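Local coordinates for protein leucine aminopeptidase 2, chloroplastic (Streptomyces sp. BC16019, PDB 5LHJ) that takes part in maturation of the peptide antibiotic bottromycin and, as an M17-family metalloaminopeptidase, probably removes unsubstituted N-terminal residues from peptides, at residues Ala36-Thr45 and Ala75-Ala85; Asp462-Asp470 and Tyr479-Arg487. All coordinates share one frame; numbering follows the deposited sequence.

Contact 1. Residues Ala36-Thr45 and Ala75-Ala85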
loop_
_atom_site.group_PDB
_atom_site.type_symbol
_atom_site.label_atom_id
_atom_site.label_comp_id
_atom_site.label_asym_id
_atom_site.label_seq_id
_atom_site.Cartn_x
_atom_site.Cartn_y
_atom_site.Cartn_z
ATOM N N ALA A 36 48.069 19.526 29.222
ATOM C CA ALA A 36 47.081 18.824 28.425
ATOM C C ALA A 36 47.265 17.324 28.636
ATOM O O ALA A 36 48.381 16.819 28.595
ATOM C CB ALA A 36 47.219 19.190 26.952
ATOM N N ASP A 37 46.171 16.615 28.887
ATOM C CA ASP A 37 46.216 15.159 28.932
ATOM C C ASP A 37 46.383 14.626 27.520
ATOM O O ASP A 37 47.053 13.623 27.329
ATOM C CB ASP A 37 44.945 14.582 29.547
ATOM C CG ASP A 37 44.743 15.020 30.975
ATOM O OD1 ASP A 37 45.744 15.164 31.712
ATOM O OD2 ASP A 37 43.577 15.247 31.355
ATOM N N VAL A 38 45.757 15.304 26.551
ATOM C CA VAL A 38 45.815 14.924 25.139
ATOM C C VAL A 38 46.143 16.147 24.274
ATOM O O VAL A 38 45.604 17.243 24.492
ATOM C CB VAL A 38 44.473 14.306 24.666
ATOM C CG1 VAL A 38 44.556 13.866 23.203
ATOM C CG2 VAL A 38 44.083 13.135 25.544
ATOM N N VAL A 39 47.036 15.949 23.306
ATOM C CA VAL A 39 47.361 16.951 22.292
ATOM C C VAL A 39 47.077 16.345 20.918
ATOM O O VAL A 39 47.566 15.250 20.619
ATOM C CB VAL A 39 48.842 17.359 22.358
ATOM C CG1 VAL A 39 49.195 18.307 21.210
ATOM C CG2 VAL A 39 49.156 18.003 23.706
ATOM N N ALA A 40 46.307 17.056 20.101
ATOM C CA ALA A 40 45.985 16.631 18.741
ATOM C C ALA A 40 46.815 17.411 17.731
ATOM O O ALA A 40 46.690 18.638 17.638
ATOM C CB ALA A 40 44.513 16.829 18.453
ATOM N N CYS A 41 47.605 16.667 16.956
ATOM C CA CYS A 41 48.546 17.196 15.973
ATOM C C CYS A 41 47.968 16.960 14.578
ATOM O O CYS A 41 47.670 15.813 14.234
ATOM C CB CYS A 41 49.870 16.434 16.116
ATOM S SG CYS A 41 51.193 16.863 14.964
ATOM N N GLY A 42 47.820 18.024 13.788
ATOM C CA GLY A 42 47.345 17.928 12.409
ATOM C C GLY A 42 48.459 17.509 11.468
ATOM O O GLY A 42 49.548 18.070 11.521
ATOM N N ARG A 43 48.188 16.524 10.615
ATOM C CA ARG A 43 49.179 15.991 9.689
ATOM C C ARG A 43 48.615 15.927 8.278
ATOM O O ARG A 43 47.647 15.219 8.042
ATOM C CB ARG A 43 49.588 14.581 10.125
ATOM C CG ARG A 43 50.201 14.486 11.515
ATOM C CD ARG A 43 51.543 15.182 11.527
ATOM N NE ARG A 43 52.260 15.024 12.783
ATOM C CZ ARG A 43 53.512 15.453 12.986
ATOM N NH1 ARG A 43 54.208 16.062 12.013
ATOM N NH2 ARG A 43 54.090 15.258 14.169
ATOM N N HIS A 44 49.219 16.665 7.348
ATOM C CA HIS A 44 48.916 16.504 5.927
ATOM C C HIS A 44 49.662 15.299 5.389
ATOM O O HIS A 44 50.619 14.827 5.996
ATOM C CB HIS A 44 49.281 17.759 5.120
ATOM C CG HIS A 44 48.345 18.910 5.337
ATOM N ND1 HIS A 44 47.032 18.884 4.917
ATOM C CD2 HIS A 44 48.524 20.111 5.938
ATOM C CE1 HIS A 44 46.445 20.024 5.243
ATOM N NE2 HIS A 44 47.332 20.789 5.857
ATOM N N THR A 45 49.225 14.807 4.234
ATOM C CA THR A 45 49.834 13.620 3.642
ATOM C C THR A 45 51.306 13.946 3.396
ATOM O O THR A 45 51.637 15.061 2.990
ATOM C CB THR A 45 49.147 13.218 2.324
ATOM O OG1 THR A 45 49.238 14.296 1.399
ATOM C CG2 THR A 45 47.671 12.871 2.537
ATOM N N ALA A 75 51.643 11.461 28.828
ATOM C CA ALA A 75 50.383 11.939 28.245
ATOM C C ALA A 75 50.109 11.256 26.900
ATOM O O ALA A 75 50.744 10.253 26.577
ATOM C CB ALA A 75 50.441 13.453 28.098
ATOM N N VAL A 76 49.159 11.790 26.132
ATOM C CA VAL A 76 48.713 11.170 24.877
ATOM C C VAL A 76 48.838 12.186 23.741
ATOM O O VAL A 76 48.565 13.379 23.925
ATOM C CB VAL A 76 47.242 10.704 25.006
ATOM C CG1 VAL A 76 46.664 10.224 23.672
ATOM C CG2 VAL A 76 47.110 9.632 26.082
ATOM N N VAL A 77 49.261 11.698 22.576
ATOM C CA VAL A 77 49.267 12.470 21.340
ATOM C C VAL A 77 48.306 11.794 20.364
ATOM O O VAL A 77 48.316 10.569 20.234
ATOM C CB VAL A 77 50.687 12.570 20.738
ATOM C CG1 VAL A 77 50.657 13.052 19.287
ATOM C CG2 VAL A 77 51.559 13.487 21.591
ATOM N N LEU A 78 47.455 12.599 19.719
ATOM C CA LEU A 78 46.645 12.145 18.594
ATOM C C LEU A 78 47.246 12.699 17.317
ATOM O O LEU A 78 47.360 13.914 17.162
ATOM C CB LEU A 78 45.204 12.629 18.698
ATOM C CG LEU A 78 44.428 12.344 19.974
ATOM C CD1 LEU A 78 43.045 12.962 19.853
ATOM C CD2 LEU A 78 44.348 10.866 20.261
ATOM N N ASN A 79 47.655 11.813 16.412
ATOM C CA ASN A 79 47.911 12.217 15.042
ATOM C C ASN A 79 46.607 12.188 14.253
ATOM O O ASN A 79 45.912 11.161 14.219
ATOM C CB ASN A 79 48.987 11.343 14.406
ATOM C CG ASN A 79 50.382 11.692 14.915
ATOM O OD1 ASN A 79 50.781 12.867 14.931
ATOM N ND2 ASN A 79 51.119 10.685 15.344
ATOM N N VAL A 80 46.291 13.318 13.620
ATOM C CA VAL A 80 44.983 13.527 12.997
ATOM C C VAL A 80 45.184 13.910 11.540
ATOM O O VAL A 80 45.867 14.891 11.237
ATOM C CB VAL A 80 44.184 14.622 13.723
ATOM C CG1 VAL A 80 42.780 14.745 13.134
ATOM C CG2 VAL A 80 44.139 14.331 15.217
ATOM N N GLY A 81 44.593 13.133 10.640
ATOM C CA GLY A 81 44.768 13.350 9.214
ATOM C C GLY A 81 44.077 14.598 8.684
ATOM O O GLY A 81 42.939 14.887 9.042
ATOM N N LEU A 82 44.782 15.337 7.832
ATOM C CA LEU A 82 44.231 16.491 7.115
ATOM C C LEU A 82 44.286 16.317 5.590
ATOM O O LEU A 82 43.975 17.254 4.846
ATOM C CB LEU A 82 44.985 17.761 7.518
ATOM C CG LEU A 82 44.875 18.179 8.995
ATOM C CD1 LEU A 82 45.911 19.236 9.315
ATOM C CD2 LEU A 82 43.484 18.695 9.333
ATOM N N GLY A 83 44.655 15.123 5.125
ATOM C CA GLY A 83 44.741 14.851 3.691
ATOM C C GLY A 83 45.818 15.664 2.994
ATOM O O GLY A 83 46.642 16.309 3.652
ATOM N N PRO A 84 45.824 15.639 1.650
ATOM C CA PRO A 84 46.798 16.431 0.895
ATOM C C PRO A 84 46.680 17.924 1.168
ATOM O O PRO A 84 45.571 18.464 1.200
ATOM C CB PRO A 84 46.456 16.114 -0.564
ATOM C CG PRO A 84 45.797 14.773 -0.513
ATOM C CD PRO A 84 44.995 14.807 0.764
ATOM N N ALA A 85 47.818 18.583 1.373
ATOM C CA ALA A 85 47.834 20.016 1.649
ATOM C C ALA A 85 47.094 20.806 0.564
ATOM O O ALA A 85 46.337 21.721 0.873
ATOM C CB ALA A 85 49.264 20.511 1.797
HETATM O O HOH W 1 53.261 13.667 16.016
HETATM O O HOH W 2 50.351 17.183 1.563
#
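Ala75 CB rests on Asp37 O at 3.5 Å, beside the N-H that Val76 gives to the same carbonyl, the first rung of a parallel ladder pairing strand 76-81 with strand 38-43. Val76 and Val38 stand side by side with their branches pointing the same way. Leu78 alternates its backbone bonds between Val39 and Cys41, as a parallel strand does; Cys41 N reaches Leu78 O at 2.8 Å in an almost straight bond (176°). The Leu78 side chain leans across Val38, its CG 3.6 Å from Val38 CG1. On the other face, Asn79 OD1 takes a weak bond from Arg43 NE (3.4 Å), the amide and guanidinium planes 59° apart, and a water that accepts from Arg43 NH2 and donates to Asn79 OD1 links the same two groups a second time. Val80 touches Ala40 through CG2. Leu82 lays CD1 over one face of the His44 ring, 4.2 Å from its centroid. With CG anti to the carbonyl carbon (chi1 -73°), His44 brings ND1 to Gly83 O at 2.9 Å, the oxygen lying in the ring plane; Thr45 N comes to the same oxygen from the other face of its carbonyl plane, so two bonds grip it. Pro84 packs against Thr45. Ala85 CA lies over the His44 face opposite Leu82, and these two covers, with the in-plane bond, limit turning of the ring. Within the five-stranded sheet of the N-terminal domain, strand 65-69 runs antiparallel beside 76-81 and strand 109-112 parallel beside 38-43; helix 90-102 packs on Ala40, Val80 and Leu82, while Phe52 and Arg56 of a second subunit touch Val76 and Leu78.

Contact 2. Residues Asp462-Asp470 and Tyr479-Arg487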
loop_
_atom_site.group_PDB
_atom_site.type_symbol
_atom_site.label_atom_id
_atom_site.label_comp_id
_atom_site.label_asym_id
_atom_site.label_seq_id
_atom_site.Cartn_x
_atom_site.Cartn_y
_atom_site.Cartn_z
ATOM N N ASP A 462 14.482 25.980 2.259
ATOM C CA ASP A 462 13.707 24.789 2.616
ATOM C C ASP A 462 14.705 23.748 3.126
ATOM O O ASP A 462 15.496 23.218 2.348
ATOM C CB ASP A 462 12.909 24.285 1.414
ATOM C CG ASP A 462 11.909 23.165 1.763
ATOM O OD1 ASP A 462 11.958 22.555 2.865
ATOM O OD2 ASP A 462 11.049 22.885 0.892
ATOM N N ILE A 463 14.686 23.498 4.437
ATOM C CA ILE A 463 15.733 22.704 5.091
ATOM C C ILE A 463 15.193 21.411 5.720
ATOM O O ILE A 463 15.803 20.869 6.635
ATOM C CB ILE A 463 16.498 23.548 6.134
ATOM C CG1 ILE A 463 15.582 24.024 7.273
ATOM C CG2 ILE A 463 17.164 24.744 5.448
ATOM C CD1 ILE A 463 16.321 24.513 8.505
ATOM N N ALA A 464 14.082 20.895 5.189
ATOM C CA ALA A 464 13.398 19.724 5.760
ATOM C C ALA A 464 14.318 18.523 6.027
ATOM O O ALA A 464 14.380 18.003 7.146
ATOM C CB ALA A 464 12.238 19.308 4.851
ATOM N N ALA A 465 15.081 18.127 5.030
ATOM C CA ALA A 465 15.940 16.955 5.190
ATOM C C ALA A 465 17.193 17.189 6.054
ATOM O O ALA A 465 17.448 16.397 6.935
ATOM C CB ALA A 465 16.320 16.386 3.837
ATOM N N PRO A 466 17.974 18.259 5.815
ATOM C CA PRO A 466 19.232 18.320 6.587
ATOM C C PRO A 466 19.080 18.794 8.046
ATOM O O PRO A 466 20.043 18.677 8.807
ATOM C CB PRO A 466 20.110 19.277 5.774
ATOM C CG PRO A 466 19.171 20.049 4.931
ATOM C CD PRO A 466 17.995 19.187 4.674
ATOM N N ALA A 467 17.899 19.287 8.430
ATOM C CA ALA A 467 17.630 19.706 9.822
ATOM C C ALA A 467 17.644 18.575 10.849
ATOM O O ALA A 467 17.797 18.819 12.047
ATOM C CB ALA A 467 16.299 20.437 9.899
ATOM N N TYR A 468 17.462 17.341 10.393
ATOM C CA TYR A 468 17.439 16.194 11.279
ATOM C C TYR A 468 18.136 15.030 10.586
ATOM O O TYR A 468 17.756 14.652 9.470
ATOM C CB TYR A 468 15.996 15.852 11.624
ATOM C CG TYR A 468 15.865 14.836 12.731
ATOM C CD1 TYR A 468 15.880 13.471 12.447
ATOM C CD2 TYR A 468 15.713 15.230 14.055
ATOM C CE1 TYR A 468 15.774 12.532 13.452
ATOM C CE2 TYR A 468 15.603 14.297 15.072
ATOM C CZ TYR A 468 15.622 12.952 14.767
ATOM O OH TYR A 468 15.506 11.999 15.753
ATOM N N ASN A 469 19.162 14.503 11.231
ATOM C CA ASN A 469 19.956 13.407 10.700
ATOM C C ASN A 469 19.423 12.086 11.258
ATOM O O ASN A 469 19.672 11.763 12.406
ATOM C CB ASN A 469 21.415 13.623 11.065
ATOM C CG ASN A 469 22.333 12.477 10.647
ATOM O OD1 ASN A 469 22.005 11.661 9.783
ATOM N ND2 ASN A 469 23.497 12.424 11.257
ATOM N N ASP A 470 18.697 11.330 10.431
ATOM C CA ASP A 470 18.167 10.030 10.880
ATOM C C ASP A 470 19.035 8.861 10.386
ATOM O O ASP A 470 18.657 7.700 10.507
ATOM C CB ASP A 470 16.672 9.881 10.534
ATOM C CG ASP A 470 16.391 9.920 9.043
ATOM O OD1 ASP A 470 17.330 9.750 8.235
ATOM O OD2 ASP A 470 15.212 10.114 8.680
ATOM N N TYR A 479 23.749 12.342 15.153
ATOM C CA TYR A 479 22.408 11.824 14.908
ATOM C C TYR A 479 21.435 12.827 15.514
ATOM O O TYR A 479 21.706 13.374 16.583
ATOM C CB TYR A 479 22.214 10.455 15.573
ATOM C CG TYR A 479 20.822 9.903 15.363
ATOM C CD1 TYR A 479 19.782 10.228 16.223
ATOM C CD2 TYR A 479 20.540 9.086 14.277
ATOM C CE1 TYR A 479 18.498 9.746 16.008
ATOM C CE2 TYR A 479 19.264 8.598 14.053
ATOM C CZ TYR A 479 18.250 8.928 14.922
ATOM O OH TYR A 479 16.983 8.439 14.707
ATOM N N GLY A 480 20.313 13.049 14.846
ATOM C CA GLY A 480 19.196 13.843 15.387
ATOM C C GLY A 480 19.229 15.297 14.936
ATOM O O GLY A 480 19.599 15.600 13.800
ATOM N N GLY A 481 18.812 16.216 15.800
ATOM C CA GLY A 481 18.805 17.628 15.443
ATOM C C GLY A 481 20.205 18.120 15.098
ATOM O O GLY A 481 21.156 17.874 15.845
ATOM N N THR A 482 20.346 18.801 13.961
ATOM C CA THR A 482 21.653 19.193 13.453
ATOM C C THR A 482 21.986 20.680 13.630
ATOM O O THR A 482 23.164 21.053 13.624
ATOM C CB THR A 482 21.762 18.905 11.950
ATOM O OG1 THR A 482 20.775 19.665 11.254
ATOM C CG2 THR A 482 21.572 17.436 11.660
ATOM N N GLY A 483 20.969 21.525 13.808
ATOM C CA GLY A 483 21.160 22.971 13.788
ATOM C C GLY A 483 21.511 23.518 12.409
ATOM O O GLY A 483 22.087 24.597 12.286
ATOM N N PHE A 484 21.156 22.764 11.367
ATOM C CA PHE A 484 21.409 23.164 9.987
ATOM C C PHE A 484 20.832 24.551 9.705
ATOM O O PHE A 484 19.731 24.870 10.157
ATOM C CB PHE A 484 20.799 22.156 9.013
ATOM C CG PHE A 484 21.190 22.379 7.577
ATOM C CD1 PHE A 484 22.374 21.861 7.086
ATOM C CD2 PHE A 484 20.363 23.087 6.714
ATOM C CE1 PHE A 484 22.729 22.039 5.757
ATOM C CE2 PHE A 484 20.721 23.285 5.386
ATOM C CZ PHE A 484 21.913 22.752 4.917
ATOM N N ALA A 485 21.631 25.349 8.993
ATOM C CA ALA A 485 21.344 26.713 8.523
ATOM C C ALA A 485 21.711 27.833 9.499
ATOM O O ALA A 485 21.774 28.993 9.097
ATOM C CB ALA A 485 19.906 26.873 8.030
ATOM N N VAL A 486 21.990 27.503 10.767
ATOM C CA VAL A 486 22.434 28.526 11.723
ATOM C C VAL A 486 23.691 29.232 11.210
ATOM O O VAL A 486 23.734 30.463 11.119
ATOM C CB VAL A 486 22.685 27.951 13.139
ATOM C CG1 VAL A 486 23.325 28.995 14.048
ATOM C CG2 VAL A 486 21.375 27.469 13.760
ATOM N N ARG A 487 24.691 28.455 10.841
ATOM C CA ARG A 487 25.947 29.044 10.417
ATOM C C ARG A 487 25.863 29.714 9.037
ATOM O O ARG A 487 26.491 30.757 8.823
ATOM C CB ARG A 487 27.076 28.027 10.528
ATOM C CG ARG A 487 27.483 27.867 11.989
ATOM C CD ARG A 487 28.506 26.778 12.197
ATOM N NE ARG A 487 27.816 25.519 12.004
ATOM C CZ ARG A 487 28.145 24.547 11.167
ATOM N NH1 ARG A 487 29.262 24.570 10.447
ATOM N NH2 ARG A 487 27.352 23.486 11.114
HETATM O O HOH W 3 18.218 21.301 13.251
HETATM O O HOH W 4 16.986 6.255 12.370
#
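Pro466 sets its CB over the centre of one face of the Phe484 ring, 3.6 Å from the centroid and only 9° off the normal, a close CH-pi contact. Ile463 meets the same ring at its edge through CG2, 3.8 Å from Phe484 CD2. The ring reaches both because chi1 of Phe484 (-171°) swings CG to the side opposite the backbone N. Cut back to an alanine, this position is likely to leave Pro466 and the Ile463 methyl without the ring they rest on, and a gap where it lay. Beside this apolar corner, Thr482 OG1 donates to Pro466 O at 2.7 Å, in the carbonyl plane and on a lone pair, and accepts from Phe484 N, forming an ST turn. Thr482 N bonds to Ala467 O from above that carbonyl plane, next to a water that donates to Ala467 O and accepts from Gly483 N. In the short antiparallel hairpin, Asn469 and Gly480 exchange two backbone bonds, the one from Asn469 N nearly straight (172°), while Gly480 CA lies over the Tyr468 ring, 3.8 Å from its centroid. Packing thins toward the outer end. There the exposed Tyr479 places one ring face over Asn469 O, which lies 3.4 Å from Tyr479 CD2, and a water joins its OH to Asp470 O; Ala427 of a third subunit also touches it. Ala467 lies about 8 Å, side chain to side chain, from Asp284, a residue that binds manganese in this protein, although no metal is bound to this chain here. Carbonyls satisfied by backbone N-H groups, a threonine hydroxyl and water thus combine with the Phe484 corner to fix the hairpin and the turn before helix 486-498 near metal-site residues.

From the N terminus, the chain enters strand 38-43, passes helix 51-55 and strand 65-69, and returns with strand 76-81, where contact 1 closes this first loop inside the N-terminal domain. It then runs on through the rest of that domain, helix 164-185 and most of the catalytic domain before contact 2 closes a far shorter loop of eight residues ahead of helix 486-498. The two follow in series and neither nest nor cross. The centres of contact 1 and contact 2 lie about 29 Å apart, and the nearest atoms of contacts 1 and 2 about 15 Å. Contact 1 joins strands of the N-terminal sheet; contact 2 closes the hairpin 468-469/480-481 and packs the turn leading into helix 486-498 against the loop after strand 458-462.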